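Local coordinates for putative uncharacterized protein (Pyrococcus furiosus, PDB 3VR0), which probably acts as a proteasome activator, being an archaeal homologue of proteasome assembly chaperones of the PAC2 family, at residues Ile34-Leu39 with Leu102-Gly107. Numbering follows the deposited sequence.
Sequences IFIEGL and LIIVTG
Ile34-Glu37 and Leu102-Val105 pair in parallel register as neighbouring strands inside the mixed beta sheet of the PAC2-family fold, their axes 19° apart. Backbone hydrogen bonds pass to and fro between them: Ile103 N gives to Ile34 O, Ile36 N to Ile103 O at 2.6 Å, Val105 N to Ile36 O, and Gly38 N to Val105 O at 3.1 Å. On its other edge strand 34-37 bonds to strand 137-145, so it is an inner strand.

Apolar packing fills both faces. On one, Phe35 has CG anti to its backbone N (chi1 -177°), which swings the ring along the strand and over to the partner: CD1 rests 4.0 Å from Ile103 CG2, while CE1 and CZ share Val105 CG1, CE1 at 3.6 Å. Leu196 of helix 192-202 also touches the Phe35 side chain. Cutting Phe35 back to alanine would probably strip Val105 CG1 and Ile103 CG2 of their aromatic neighbour and open a gap next to that helix. On the other face Ile36 CD1 lies 4.0 Å from Leu102 CD2 and Ile36 CB meets Ile104 CG1, with Leu53 of helix 45-57 packed against both isoleucines.

Polar side chains hold the backbone at Gly38 and Leu39. Glu37, bent at chi2 (-87°), reaches forward along its own chain, and its OE2 accepts a hydrogen bond from Leu39 N at 2.8 Å, the donor lying above the carboxylate plane. From the neighbouring strand Thr106 OG1 donates to Gly38 O at 2.7 Å, and Leu39 CD2 presses on the adjoining backbone, 3.6 Å from Thr106 C.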
ATOM      1  N   ILE C  34      18.244  -1.047 -29.888  1.00 23.22           N
ATOM      2  CA  ILE C  34      16.810  -1.111 -29.680  1.00 22.93           C
ATOM      3  C   ILE C  34      16.663  -1.865 -28.362  1.00 22.74           C
ATOM      4  O   ILE C  34      17.353  -2.875 -28.152  1.00 21.96           O
ATOM      5  CB  ILE C  34      16.066  -1.794 -30.864  1.00 24.22           C
ATOM      6  CG1 ILE C  34      16.139  -0.899 -32.141  1.00 22.78           C
ATOM      7  CG2 ILE C  34      14.581  -2.109 -30.493  1.00 21.92           C
ATOM      8  CD1 ILE C  34      15.703  -1.599 -33.433  1.00 21.51           C
ATOM      9  N   PHE C  35      15.814  -1.334 -27.470  1.00 21.40           N
ATOM     10  CA  PHE C  35      15.482  -1.994 -26.207  1.00 20.97           C
ATOM     11  C   PHE C  35      14.294  -2.936 -26.362  1.00 21.09           C
ATOM     12  O   PHE C  35      13.189  -2.508 -26.633  1.00 23.13           O
ATOM     13  CB  PHE C  35      15.181  -0.890 -25.167  1.00 20.14           C
ATOM     14  CG  PHE C  35      14.874  -1.386 -23.768  1.00 19.46           C
ATOM     15  CD1 PHE C  35      15.424  -2.546 -23.279  1.00 18.06           C
ATOM     16  CD2 PHE C  35      14.069  -0.604 -22.900  1.00 17.90           C
ATOM     17  CE1 PHE C  35      15.155  -2.985 -21.978  1.00 22.20           C
ATOM     18  CE2 PHE C  35      13.792  -1.053 -21.593  1.00 17.28           C
ATOM     19  CZ  PHE C  35      14.329  -2.229 -21.137  1.00 18.23           C
ATOM     20  N   ILE C  36      14.484  -4.209 -26.117  1.00 21.70           N
ATOM     21  CA  ILE C  36      13.424  -5.151 -26.264  1.00 21.20           C
ATOM     22  C   ILE C  36      12.996  -5.736 -24.915  1.00 22.12           C
ATOM     23  O   ILE C  36      13.855  -6.211 -24.148  1.00 21.50           O
ATOM     24  CB  ILE C  36      13.841  -6.330 -27.164  1.00 22.95           C
ATOM     25  CG1 ILE C  36      14.302  -5.814 -28.533  1.00 23.20           C
ATOM     26  CG2 ILE C  36      12.630  -7.303 -27.411  1.00 20.99           C
ATOM     27  CD1 ILE C  36      14.722  -6.933 -29.438  1.00 27.31           C
ATOM     28  N   GLU C  37      11.670  -5.727 -24.647  1.00 21.92           N
ATOM     29  CA  GLU C  37      11.140  -6.184 -23.330  1.00 22.45           C
ATOM     30  C   GLU C  37      10.277  -7.439 -23.431  1.00 22.19           C
ATOM     31  O   GLU C  37       9.298  -7.472 -24.184  1.00 23.15           O
ATOM     32  CB  GLU C  37      10.375  -5.075 -22.609  1.00 21.71           C
ATOM     33  CG  GLU C  37       9.663  -5.559 -21.310  1.00 23.76           C
ATOM     34  CD  GLU C  37       8.270  -6.113 -21.573  1.00 27.44           C
ATOM     35  OE1 GLU C  37       7.660  -5.688 -22.557  1.00 30.37           O
ATOM     36  OE2 GLU C  37       7.788  -7.020 -20.855  1.00 31.72           O
ATOM     37  N   GLY C  38      10.663  -8.455 -22.683  1.00 22.54           N
ATOM     38  CA  GLY C  38       9.884  -9.686 -22.544  1.00 23.43           C
ATOM     39  C   GLY C  38       9.870 -10.156 -21.094  1.00 24.28           C
ATOM     40  O   GLY C  38      10.466 -11.171 -20.736  1.00 24.32           O
ATOM     41  N   LEU C  39       9.177  -9.400 -20.251  1.00 24.58           N
ATOM     42  CA  LEU C  39       8.999  -9.758 -18.857  1.00 25.11           C
ATOM     43  C   LEU C  39       7.774 -10.710 -18.704  1.00 26.34           C
ATOM     44  O   LEU C  39       6.991 -10.835 -19.630  1.00 26.05           O
ATOM     45  CB  LEU C  39       8.801  -8.476 -18.078  1.00 24.59           C
ATOM     46  CG  LEU C  39      10.123  -7.681 -17.993  1.00 23.12           C
ATOM     47  CD1 LEU C  39       9.857  -6.255 -17.572  1.00 21.86           C
ATOM     48  CD2 LEU C  39      11.073  -8.362 -17.016  1.00 18.20           C
ATOM     49  N   LEU C 102      21.158  -4.642 -29.798  1.00 21.83           N
ATOM     50  CA  LEU C 102      19.997  -4.892 -28.932  1.00 22.59           C
ATOM     51  C   LEU C 102      20.365  -4.890 -27.474  1.00 23.28           C
ATOM     52  O   LEU C 102      21.459  -5.346 -27.104  1.00 24.11           O
ATOM     53  CB  LEU C 102      19.297  -6.222 -29.247  1.00 21.04           C
ATOM     54  CG  LEU C 102      18.936  -6.343 -30.750  1.00 23.32           C
ATOM     55  CD1 LEU C 102      18.433  -7.728 -31.101  1.00 23.05           C
ATOM     56  CD2 LEU C 102      17.937  -5.233 -31.161  1.00 22.82           C
ATOM     57  N   ILE C 103      19.423  -4.384 -26.662  1.00 22.41           N
ATOM     58  CA  ILE C 103      19.332  -4.722 -25.236  1.00 21.38           C
ATOM     59  C   ILE C 103      17.979  -5.431 -25.022  1.00 21.57           C
ATOM     60  O   ILE C 103      16.911  -4.928 -25.466  1.00 21.46           O
ATOM     61  CB  ILE C 103      19.380  -3.438 -24.347  1.00 21.85           C
ATOM     62  CG1 ILE C 103      20.659  -2.643 -24.625  1.00 20.04           C
ATOM     63  CG2 ILE C 103      19.198  -3.784 -22.784  1.00 17.51           C
ATOM     64  CD1 ILE C 103      20.750  -1.339 -23.863  1.00 18.04           C
ATOM     65  N   ILE C 104      18.025  -6.557 -24.315  1.00 20.16           N
ATOM     66  CA  ILE C 104      16.859  -7.343 -24.098  1.00 20.39           C
ATOM     67  C   ILE C 104      16.725  -7.564 -22.599  1.00 19.90           C
ATOM     68  O   ILE C 104      17.663  -7.981 -21.955  1.00 19.38           O
ATOM     69  CB  ILE C 104      16.916  -8.719 -24.843  1.00 20.32           C
ATOM     70  CG1 ILE C 104      17.130  -8.512 -26.340  1.00 22.12           C
ATOM     71  CG2 ILE C 104      15.597  -9.539 -24.566  1.00 20.01           C
ATOM     72  CD1 ILE C 104      17.636  -9.798 -27.075  1.00 25.18           C
ATOM     73  N   VAL C 105      15.567  -7.231 -22.041  1.00 19.51           N
ATOM     74  CA  VAL C 105      15.351  -7.483 -20.618  1.00 19.72           C
ATOM     75  C   VAL C 105      14.326  -8.595 -20.482  1.00 21.11           C
ATOM     76  O   VAL C 105      13.351  -8.636 -21.227  1.00 21.77           O
ATOM     77  CB  VAL C 105      14.861  -6.210 -19.838  1.00 19.80           C
ATOM     78  CG1 VAL C 105      13.497  -5.692 -20.359  1.00 18.08           C
ATOM     79  CG2 VAL C 105      14.780  -6.472 -18.344  1.00 19.96           C
ATOM     80  N   THR C 106      14.572  -9.488 -19.542  1.00 22.55           N
ATOM     81  CA  THR C 106      13.589 -10.454 -19.079  1.00 24.71           C
ATOM     82  C   THR C 106      13.787 -10.647 -17.564  1.00 24.23           C
ATOM     83  O   THR C 106      14.570  -9.947 -16.936  1.00 23.95           O
ATOM     84  CB  THR C 106      13.671 -11.806 -19.887  1.00 25.98           C
ATOM     85  OG1 THR C 106      12.519 -12.610 -19.607  1.00 31.90           O
ATOM     86  CG2 THR C 106      14.929 -12.644 -19.571  1.00 26.02           C
ATOM     87  N   GLY C 107      13.101 -11.596 -16.961  1.00 24.41           N
ATOM     88  CA  GLY C 107      13.278 -11.806 -15.540  1.00 23.97           C
ATOM     89  C   GLY C 107      12.209 -12.640 -14.882  1.00 24.80           C
ATOM     90  O   GLY C 107      11.328 -13.205 -15.549  1.00 24.36           O
TER